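Local coordinates for protein histidinol dehydrogenase (Elizabethkingia anophelis NUHP1, PDB 6AN0) that probably catalyses the last step of histidine biosynthesis, oxidising L-histidinol to L-histidine in two NAD-dependent rounds with a bound zinc ion, at residues Gln25-Gln29 against Asn376-Arg380; Ser241-Ala247 against Ser270-Thr276; Ala264-Ala268 against Arg298-Gln304. All blocks are in the same frame, centred on the assembly; numbering follows the deposited sequence. Where two conformers were deposited one is given.

Interaction 1 of 3, residues Gln25-Gln29 against Asn376-Arg380; sequences QRPVQ and NGYAR. With EDO (1,2-ethanediol), chain G.
Arg26 and Asn376 meet mainly through van der Waals contact. The first part of the arginine chain lies along the Asn376 amide oxygen, with Arg26 CG 3.3 Å from Asn376 OD1. A bend at chi2 (71°) then carries the chain beyond this amide, and one face of the guanidinium settles on the backbone of Asn376 and Gly377, with Arg26 NH2 3.1 Å from Gly377 N. Both of these nitrogens are donors, so they touch without bonding.

The countercharge comes from outside the two segments. Glu242 forms a salt bridge with Arg26 NH2 and probably accepts from Asn376 N through its other oxygen, drawing the two loops, which lie 347 residues apart, to the end of strand 242-247 in the parallel sheet of a Rossmann-like domain. Arg26 NH1 and Arg380 NH2 approach to 4.0 Å with their guanidinium planes 77° apart; these like charges are presumably eased because each nitrogen donates to a carbonyl, that of Tyr327 and of Leu326 respectively.

Through its other terminal nitrogen Arg380 binds a 1,2-ethanediol, probably from the crystallisation liquor. Arg380 NH1 donates to O2 of the diol at 3.0 Å, and the diol's C1 lies over one face of the Tyr378 ring.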
loop_
_atom_site.group_PDB
_atom_site.type_symbol
_atom_site.label_atom_id
_atom_site.label_comp_id
_atom_site.label_asym_id
_atom_site.label_seq_id
_atom_site.Cartn_x
_atom_site.Cartn_y
_atom_site.Cartn_z
ATOM N N GLN A 25 24.598 4.009 4.032
ATOM C CA GLN A 25 24.210 4.623 2.767
ATOM C C GLN A 25 24.339 3.651 1.599
ATOM O O GLN A 25 25.373 2.996 1.424
ATOM C CB GLN A 25 25.067 5.862 2.504
ATOM C CG GLN A 25 24.894 6.948 3.537
ATOM C CD GLN A 25 23.490 7.508 3.547
ATOM O OE1 GLN A 25 22.814 7.544 2.516
ATOM N NE2 GLN A 25 23.036 7.942 4.718
ATOM N N ARG A 26 23.285 3.562 0.791
ATOM C CA ARG A 26 23.396 2.888 -0.486
ATOM C C ARG A 26 24.237 3.741 -1.434
ATOM O O ARG A 26 24.464 4.927 -1.175
ATOM C CB ARG A 26 22.014 2.634 -1.087
ATOM C CG ARG A 26 21.332 1.368 -0.576
ATOM C CD ARG A 26 20.880 1.529 0.863
ATOM N NE ARG A 26 19.991 0.445 1.280
ATOM C CZ ARG A 26 19.443 0.364 2.486
ATOM N NH1 ARG A 26 19.711 1.301 3.388
ATOM N NH2 ARG A 26 18.638 -0.654 2.795
ATOM N N PRO A 27 24.745 3.152 -2.518
ATOM C CA PRO A 27 25.387 3.972 -3.550
ATOM C C PRO A 27 24.381 4.946 -4.144
ATOM O O PRO A 27 23.180 4.669 -4.206
ATOM C CB PRO A 27 25.870 2.946 -4.584
ATOM C CG PRO A 27 25.138 1.670 -4.263
ATOM C CD PRO A 27 24.859 1.708 -2.798
ATOM N N VAL A 28 24.881 6.117 -4.552
ATOM C CA VAL A 28 24.005 7.132 -5.123
ATOM C C VAL A 28 23.354 6.579 -6.382
ATOM O O VAL A 28 23.896 5.690 -7.050
ATOM C CB VAL A 28 24.779 8.428 -5.425
ATOM C CG1 VAL A 28 25.308 9.050 -4.141
ATOM C CG2 VAL A 28 25.914 8.147 -6.382
ATOM N N GLN A 29 22.158 7.081 -6.688
ATOM C CA GLN A 29 21.448 6.717 -7.904
ATOM C C GLN A 29 21.496 7.864 -8.906
ATOM O O GLN A 29 21.826 9.001 -8.567
ATOM C CB GLN A 29 19.993 6.346 -7.604
ATOM C CG GLN A 29 19.864 5.145 -6.690
ATOM C CD GLN A 29 18.442 4.641 -6.592
ATOM O OE1 GLN A 29 17.991 3.855 -7.426
ATOM N NE2 GLN A 29 17.725 5.092 -5.573
ATOM N N ASN A 376 16.560 -0.454 -0.902
ATOM C CA ASN A 376 17.032 0.925 -0.745
ATOM C C ASN A 376 16.450 1.583 0.506
ATOM O O ASN A 376 16.287 2.808 0.562
ATOM C CB ASN A 376 16.711 1.760 -1.989
ATOM C CG ASN A 376 17.564 3.013 -2.096
ATOM O OD1 ASN A 376 18.659 3.088 -1.539
ATOM N ND2 ASN A 376 17.056 4.008 -2.812
ATOM N N GLY A 377 16.140 0.777 1.521
ATOM C CA GLY A 377 15.576 1.281 2.754
ATOM C C GLY A 377 14.067 1.332 2.786
ATOM O O GLY A 377 13.497 1.695 3.824
ATOM N N TYR A 378 13.391 0.967 1.691
ATOM C CA TYR A 378 11.935 0.926 1.722
ATOM C C TYR A 378 11.392 -0.178 2.615
ATOM O O TYR A 378 10.176 -0.235 2.824
ATOM C CB TYR A 378 11.382 0.794 0.307
ATOM C CG TYR A 378 11.446 2.125 -0.420
ATOM C CD1 TYR A 378 10.653 3.195 -0.012
ATOM C CD2 TYR A 378 12.316 2.324 -1.478
ATOM C CE1 TYR A 378 10.703 4.415 -0.655
ATOM C CE2 TYR A 378 12.383 3.562 -2.130
ATOM C CZ TYR A 378 11.568 4.597 -1.708
ATOM O OH TYR A 378 11.612 5.817 -2.340
ATOM N N ALA A 379 12.246 -1.044 3.166
ATOM C CA ALA A 379 11.738 -1.959 4.182
ATOM C C ALA A 379 11.311 -1.214 5.446
ATOM O O ALA A 379 10.627 -1.808 6.291
ATOM C CB ALA A 379 12.781 -3.035 4.514
ATOM N N ARG A 380 11.656 0.078 5.576
ATOM C CA ARG A 380 11.149 0.872 6.691
ATOM C C ARG A 380 9.651 1.120 6.605
ATOM O O ARG A 380 9.030 1.419 7.634
ATOM C CB ARG A 380 11.851 2.239 6.755
ATOM C CG ARG A 380 13.342 2.112 6.967
ATOM C CD ARG A 380 14.051 3.470 6.982
ATOM N NE ARG A 380 15.505 3.270 7.008
ATOM C CZ ARG A 380 16.332 3.628 6.030
ATOM N NH1 ARG A 380 15.852 4.229 4.951
ATOM N NH2 ARG A 380 17.643 3.396 6.134
HETATM C C1 EDO G . 13.005 5.585 1.895
HETATM O O1 EDO G . 14.209 4.916 1.503
HETATM C C2 EDO G . 12.412 4.899 3.123
HETATM O O2 EDO G . 13.140 5.323 4.283
#

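Interaction 2 of 3, residues Ser241-Ala247 against Ser270-Thr276; sequences SEVLVIA and SQVILLT
The amide of Leu275 gives Val245 O the shortest bond between these two strands: Leu275 N to Val245 O is 2.8 Å, almost straight at 174°. Ile273 reaches the residues on either side of its partner Leu244: Ile273 N donates to Val243 O at 2.9 Å and Ile273 O accepts from Val245 N, and the alternation runs on to Ala247 N and Leu275 O. Toward the N-terminal ends the ladder stretches, with Gln271 N 3.3 Å from Ser241 O. CA-H groups lean on several of the same carbonyls, as where Glu242 CA lies 3.1 Å from Gln271 O.

Strands 242-247 and 271-276 are joined by helix 253-264 in a beta-alpha-beta unit, and they form the middle pair of a six-stranded parallel sheet of Rossmann-like type.

Side chains divide between the two faces. Leu244, Ile246, Ile273 and Leu275 share one: chi1 of Leu244 (-174°) sets its CG beside the carbonyl carbon, against Ile273, and the branch at CG then parts the methyls, CD1 to Ile273 CG2 at 3.9 Å and CD2 to Leu275 CD1 at 3.8 Å. On the face turned to helix 253-264, Val243 CG1 meets Val272 CG1 at 3.8 Å, and the Leu274 CD1 methyl leans toward Val245 CB. Polar ends cluster at the strand starts. Glu242 OE1 takes both Arg26 NH2 and the backbone N of Glu330, a predicted proton acceptor, while Ser241, predicted to bind substrate, bonds through OG to Gln263.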
loop_
_atom_site.group_PDB
_atom_site.type_symbol
_atom_site.label_atom_id
_atom_site.label_comp_id
_atom_site.label_asym_id
_atom_site.label_seq_id
_atom_site.Cartn_x
_atom_site.Cartn_y
_atom_site.Cartn_z
ATOM N N SER A 241 18.989 -4.323 -5.781
ATOM C CA SER A 241 18.847 -5.328 -4.738
ATOM C C SER A 241 20.051 -5.316 -3.803
ATOM O O SER A 241 21.108 -4.754 -4.106
ATOM C CB SER A 241 18.656 -6.711 -5.348
ATOM O OG SER A 241 19.673 -6.981 -6.289
ATOM N N GLU A 242 19.878 -5.951 -2.646
ATOM C CA GLU A 242 20.863 -5.830 -1.576
ATOM C C GLU A 242 20.689 -6.977 -0.583
ATOM O O GLU A 242 19.606 -7.562 -0.464
ATOM C CB GLU A 242 20.716 -4.474 -0.872
ATOM C CG GLU A 242 19.325 -4.347 -0.291
ATOM C CD GLU A 242 18.931 -2.959 0.154
ATOM O OE1 GLU A 242 18.185 -2.890 1.155
ATOM O OE2 GLU A 242 19.318 -1.955 -0.502
ATOM N N VAL A 243 21.766 -7.304 0.122
ATOM C CA VAL A 243 21.694 -8.247 1.235
ATOM C C VAL A 243 22.552 -7.721 2.377
ATOM O O VAL A 243 23.592 -7.090 2.169
ATOM C CB VAL A 243 22.133 -9.688 0.837
ATOM C CG1 VAL A 243 23.630 -9.745 0.494
ATOM C CG2 VAL A 243 21.815 -10.691 1.955
ATOM N N LEU A 244 22.111 -7.996 3.600
ATOM C CA LEU A 244 22.930 -7.805 4.784
ATOM C C LEU A 244 23.002 -9.142 5.503
ATOM O O LEU A 244 21.971 -9.792 5.704
ATOM C CB LEU A 244 22.353 -6.711 5.691
ATOM C CG LEU A 244 23.159 -6.272 6.922
ATOM C CD1 LEU A 244 22.856 -4.813 7.240
ATOM C CD2 LEU A 244 22.858 -7.160 8.149
ATOM N N VAL A 245 24.218 -9.568 5.834
ATOM C CA VAL A 245 24.471 -10.819 6.541
ATOM C C VAL A 245 25.042 -10.489 7.911
ATOM O O VAL A 245 25.931 -9.641 8.030
ATOM C CB VAL A 245 25.448 -11.723 5.760
ATOM C CG1 VAL A 245 25.685 -13.050 6.508
ATOM C CG2 VAL A 245 24.950 -11.950 4.340
ATOM N N ILE A 246 24.551 -11.184 8.937
ATOM C CA ILE A 246 25.120 -11.143 10.283
ATOM C C ILE A 246 25.727 -12.512 10.579
ATOM O O ILE A 246 25.033 -13.536 10.498
ATOM C CB ILE A 246 24.064 -10.779 11.337
ATOM C CG1 ILE A 246 23.459 -9.400 11.029
ATOM C CG2 ILE A 246 24.678 -10.813 12.736
ATOM C CD1 ILE A 246 22.407 -8.943 12.072
ATOM N N ALA A 247 27.010 -12.535 10.938
ATOM C CA ALA A 247 27.746 -13.787 11.102
ATOM C C ALA A 247 28.513 -13.802 12.420
ATOM O O ALA A 247 29.245 -12.857 12.719
ATOM C CB ALA A 247 28.724 -13.990 9.934
ATOM N N SER A 270 23.967 -3.263 -7.183
ATOM C CA SER A 270 23.659 -4.010 -5.971
ATOM C C SER A 270 24.631 -3.634 -4.860
ATOM O O SER A 270 25.723 -3.121 -5.107
ATOM C CB SER A 270 23.746 -5.514 -6.219
ATOM O OG SER A 270 22.722 -5.964 -7.078
ATOM N N GLN A 271 24.234 -3.916 -3.624
ATOM C CA GLN A 271 25.090 -3.656 -2.478
ATOM C C GLN A 271 24.983 -4.814 -1.502
ATOM O O GLN A 271 23.885 -5.333 -1.261
ATOM C CB GLN A 271 24.712 -2.352 -1.759
ATOM C CG GLN A 271 25.658 -2.011 -0.603
ATOM C CD GLN A 271 25.318 -0.702 0.080
ATOM O OE1 GLN A 271 24.198 -0.508 0.538
ATOM N NE2 GLN A 271 26.292 0.216 0.142
ATOM N N VAL A 272 26.113 -5.213 -0.929
ATOM C CA VAL A 272 26.086 -6.213 0.132
ATOM C C VAL A 272 26.778 -5.650 1.367
ATOM O O VAL A 272 27.732 -4.867 1.281
ATOM C CB VAL A 272 26.712 -7.564 -0.299
ATOM C CG1 VAL A 272 26.182 -7.999 -1.670
ATOM C CG2 VAL A 272 28.239 -7.497 -0.301
ATOM N N ILE A 273 26.274 -6.055 2.533
ATOM C CA ILE A 273 26.802 -5.638 3.824
ATOM C C ILE A 273 27.047 -6.896 4.637
ATOM O O ILE A 273 26.135 -7.715 4.792
ATOM C CB ILE A 273 25.824 -4.711 4.575
ATOM C CG1 ILE A 273 25.445 -3.505 3.708
ATOM C CG2 ILE A 273 26.441 -4.258 5.898
ATOM C CD1 ILE A 273 26.558 -2.520 3.535
ATOM N N LEU A 274 28.272 -7.060 5.138
ATOM C CA LEU A 274 28.613 -8.159 6.040
ATOM C C LEU A 274 28.950 -7.591 7.416
ATOM O O LEU A 274 29.886 -6.796 7.552
ATOM C CB LEU A 274 29.788 -8.976 5.489
ATOM C CG LEU A 274 30.409 -10.045 6.403
ATOM C CD1 LEU A 274 29.381 -11.103 6.798
ATOM C CD2 LEU A 274 31.615 -10.701 5.733
ATOM N N LEU A 275 28.180 -7.989 8.427
ATOM C CA LEU A 275 28.439 -7.648 9.821
ATOM C C LEU A 275 28.926 -8.905 10.523
ATOM O O LEU A 275 28.275 -9.951 10.426
ATOM C CB LEU A 275 27.171 -7.126 10.515
ATOM C CG LEU A 275 26.399 -5.976 9.863
ATOM C CD1 LEU A 275 25.212 -5.601 10.744
ATOM C CD2 LEU A 275 27.303 -4.777 9.642
ATOM N N THR A 276 30.075 -8.827 11.197
ATOM C CA THR A 276 30.585 -9.979 11.935
ATOM C C THR A 276 30.876 -9.577 13.373
ATOM O O THR A 276 31.133 -8.404 13.663
ATOM C CB THR A 276 31.868 -10.579 11.303
ATOM O OG1 THR A 276 32.969 -9.685 11.496
ATOM C CG2 THR A 276 31.693 -10.829 9.820
#

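Interaction 3 of 3, residues Ala264-Ala268 against Arg298-Gln304. With ZN (zinc ion), chain B.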
loop_
_atom_site.group_PDB
_atom_site.type_symbol
_atom_site.label_atom_id
_atom_site.label_comp_id
_atom_site.label_asym_id
_atom_site.label_seq_id
_atom_site.Cartn_x
_atom_site.Cartn_y
_atom_site.Cartn_z
ATOM N N ALA A 264 25.671 -10.036 -5.206
ATOM C CA ALA A 264 26.495 -9.091 -5.969
ATOM C C ALA A 264 26.378 -9.308 -7.470
ATOM O O ALA A 264 26.443 -8.341 -8.239
ATOM C CB ALA A 264 27.966 -9.199 -5.568
ATOM N N GLU A 265 26.205 -10.557 -7.913
ATOM C CA GLU A 265 26.155 -10.824 -9.344
ATOM C C GLU A 265 24.869 -10.328 -9.998
ATOM O O GLU A 265 24.764 -10.393 -11.231
ATOM C CB GLU A 265 26.326 -12.324 -9.607
ATOM C CG GLU A 265 25.020 -13.097 -9.485
ATOM C CD GLU A 265 25.157 -14.569 -9.850
ATOM O OE1 GLU A 265 26.167 -14.946 -10.476
ATOM O OE2 GLU A 265 24.241 -15.353 -9.505
ATOM N N HIS A 266 23.897 -9.836 -9.221
ATOM C CA HIS A 266 22.652 -9.353 -9.817
ATOM C C HIS A 266 22.876 -8.135 -10.702
ATOM O O HIS A 266 22.257 -8.011 -11.764
ATOM C CB HIS A 266 21.634 -9.009 -8.730
ATOM C CG HIS A 266 20.644 -10.096 -8.474
ATOM N ND1 HIS A 266 19.780 -10.559 -9.444
ATOM C CD2 HIS A 266 20.381 -10.814 -7.356
ATOM C CE1 HIS A 266 19.023 -11.515 -8.933
ATOM N NE2 HIS A 266 19.365 -11.687 -7.668
ATOM N N GLY A 267 23.732 -7.216 -10.271
ATOM C CA GLY A 267 23.905 -5.961 -10.965
ATOM C C GLY A 267 24.991 -5.112 -10.347
ATOM O O GLY A 267 25.308 -5.258 -9.160
ATOM N N ALA A 268 25.574 -4.225 -11.159
ATOM C CA ALA A 268 26.653 -3.367 -10.690
ATOM C C ALA A 268 26.204 -2.417 -9.589
ATOM O O ALA A 268 27.047 -1.951 -8.818
ATOM C CB ALA A 268 27.229 -2.570 -11.866
ATOM N N ARG A 298 29.924 -13.894 -14.199
ATOM C CA ARG A 298 29.554 -12.498 -14.001
ATOM C C ARG A 298 30.490 -11.778 -13.038
ATOM O O ARG A 298 30.046 -10.875 -12.314
ATOM C CB ARG A 298 28.111 -12.409 -13.502
ATOM C CG ARG A 298 27.098 -12.994 -14.482
ATOM C CD ARG A 298 25.738 -13.174 -13.848
ATOM N NE ARG A 298 25.131 -11.910 -13.440
ATOM C CZ ARG A 298 24.354 -11.173 -14.228
ATOM N NH1 ARG A 298 24.110 -11.565 -15.475
ATOM N NH2 ARG A 298 23.830 -10.038 -13.775
ATOM N N LYS A 299 31.774 -12.150 -13.012
ATOM C CA LYS A 299 32.672 -11.596 -12.002
ATOM C C LYS A 299 32.833 -10.091 -12.164
ATOM O O LYS A 299 33.027 -9.380 -11.170
ATOM C CB LYS A 299 34.037 -12.289 -12.063
ATOM C CG LYS A 299 34.810 -12.038 -13.351
ATOM C CD LYS A 299 36.170 -12.719 -13.334
ATOM C CE LYS A 299 36.040 -14.233 -13.434
ATOM N NZ LYS A 299 37.382 -14.877 -13.474
ATOM N N SER A 300 32.742 -9.589 -13.398
ATOM C CA SER A 300 32.856 -8.151 -13.625
ATOM C C SER A 300 31.714 -7.401 -12.944
ATOM O O SER A 300 31.931 -6.399 -12.248
ATOM C CB SER A 300 32.880 -7.863 -15.130
ATOM O OG SER A 300 32.858 -6.467 -15.396
ATOM N N ILE A 301 30.489 -7.890 -13.107
ATOM C CA ILE A 301 29.356 -7.243 -12.460
ATOM C C ILE A 301 29.476 -7.330 -10.939
ATOM O O ILE A 301 29.253 -6.340 -10.231
ATOM C CB ILE A 301 28.047 -7.862 -12.978
ATOM C CG1 ILE A 301 27.844 -7.525 -14.458
ATOM C CG2 ILE A 301 26.878 -7.427 -12.118
ATOM C CD1 ILE A 301 26.808 -8.387 -15.129
ATOM N N ALA A 302 29.828 -8.507 -10.406
ATOM C CA ALA A 302 29.913 -8.642 -8.950
ATOM C C ALA A 302 31.018 -7.764 -8.379
ATOM O O ALA A 302 30.863 -7.187 -7.296
ATOM C CB ALA A 302 30.145 -10.102 -8.551
ATOM N N SER A 303 32.143 -7.658 -9.095
ATOM C CA SER A 303 33.251 -6.821 -8.639
ATOM C C SER A 303 32.836 -5.356 -8.539
ATOM O O SER A 303 33.219 -4.656 -7.592
ATOM C CB SER A 303 34.447 -6.971 -9.582
ATOM O OG SER A 303 34.926 -8.304 -9.605
ATOM N N GLN A 304 32.063 -4.865 -9.517
ATOM C CA GLN A 304 31.573 -3.490 -9.439
ATOM C C GLN A 304 30.669 -3.287 -8.222
ATOM O O GLN A 304 30.742 -2.250 -7.553
ATOM C CB GLN A 304 30.831 -3.116 -10.719
ATOM C CG GLN A 304 31.700 -3.167 -11.972
ATOM C CD GLN A 304 30.889 -2.975 -13.235
ATOM O OE1 GLN A 304 30.317 -1.906 -13.463
ATOM N NE2 GLN A 304 30.823 -4.017 -14.059
HETATM ZN ZN ZN B . 18.676 -13.172 -6.381
HETATM O O HOH W 1 28.115 -15.508 -12.655
HETATM O O HOH W 2 19.917 -12.470 -4.923
HETATM O O HOH W 3 17.268 -11.800 -5.334
#
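Arg298 reaches across to the turn at Glu265, and its path from CB outward shows how one guanidinium can hold a single carbonyl. CB directs the chain toward the turn and CG extends it. CD then passes the Glu265 carboxylate, 3.8 Å from Glu265 OE1. A turn about the CG-CD bond (chi3 64°) brings the guanidinium edge to the backbone: Arg298 NE lies 2.7 Å from Glu265 O, and Arg298 NH2 is also 2.7 Å from Glu265 O. Two N-H groups thus grip one oxygen side-on, with CZ between the two nitrogens and Ile301 CD1 over a face of the guanidinium. Both bonds are bent (140° at NH2), as such sharing requires.

The carboxylate of Glu265 stands at 89° to that plane and bonds elsewhere, OE2 to His423 ND1 and OE1 to Ala422 N, both of the second subunit. Water 1 links it back, 3.0 Å from Glu265 OE1 and 2.9 Å from Arg298 N, at the N-cap of helix 299-307. Farther along, Ile301 CG2 packs 3.5 Å from Gly267 C, and Ala302 CB rests 3.8 Å from Ala264 CB.

The type I turn from Ala264 to Gly267, held in this way from behind, presents His266 on its other side. His266 NE2 binds the zinc ion at 2.1 Å; Asp364, His423 of the second subunit and two waters complete a metal site shared between subunits, a hallmark of histidinol dehydrogenases.

Interaction 2 is core: a buried ladder of backbone bonds with apolar methyls on both faces. Interactions 1 and 3 gather near the N-terminal ends of its strands, and there polar groups join the packing. Interaction 1, a surface contact between loops, draws on a carboxylate belonging to interaction 2. Interaction 3, partly buried, secures the turn that ends helix 253-264, the crossover joining the two strands of interaction 2, and Ser241 OG packs on His266 CB. Arginines serve differently: Arg26 pairs with a carboxylate, Arg298 with a backbone carbonyl. Interactions 1 and 3 also touch the second subunit; interaction 2 does not.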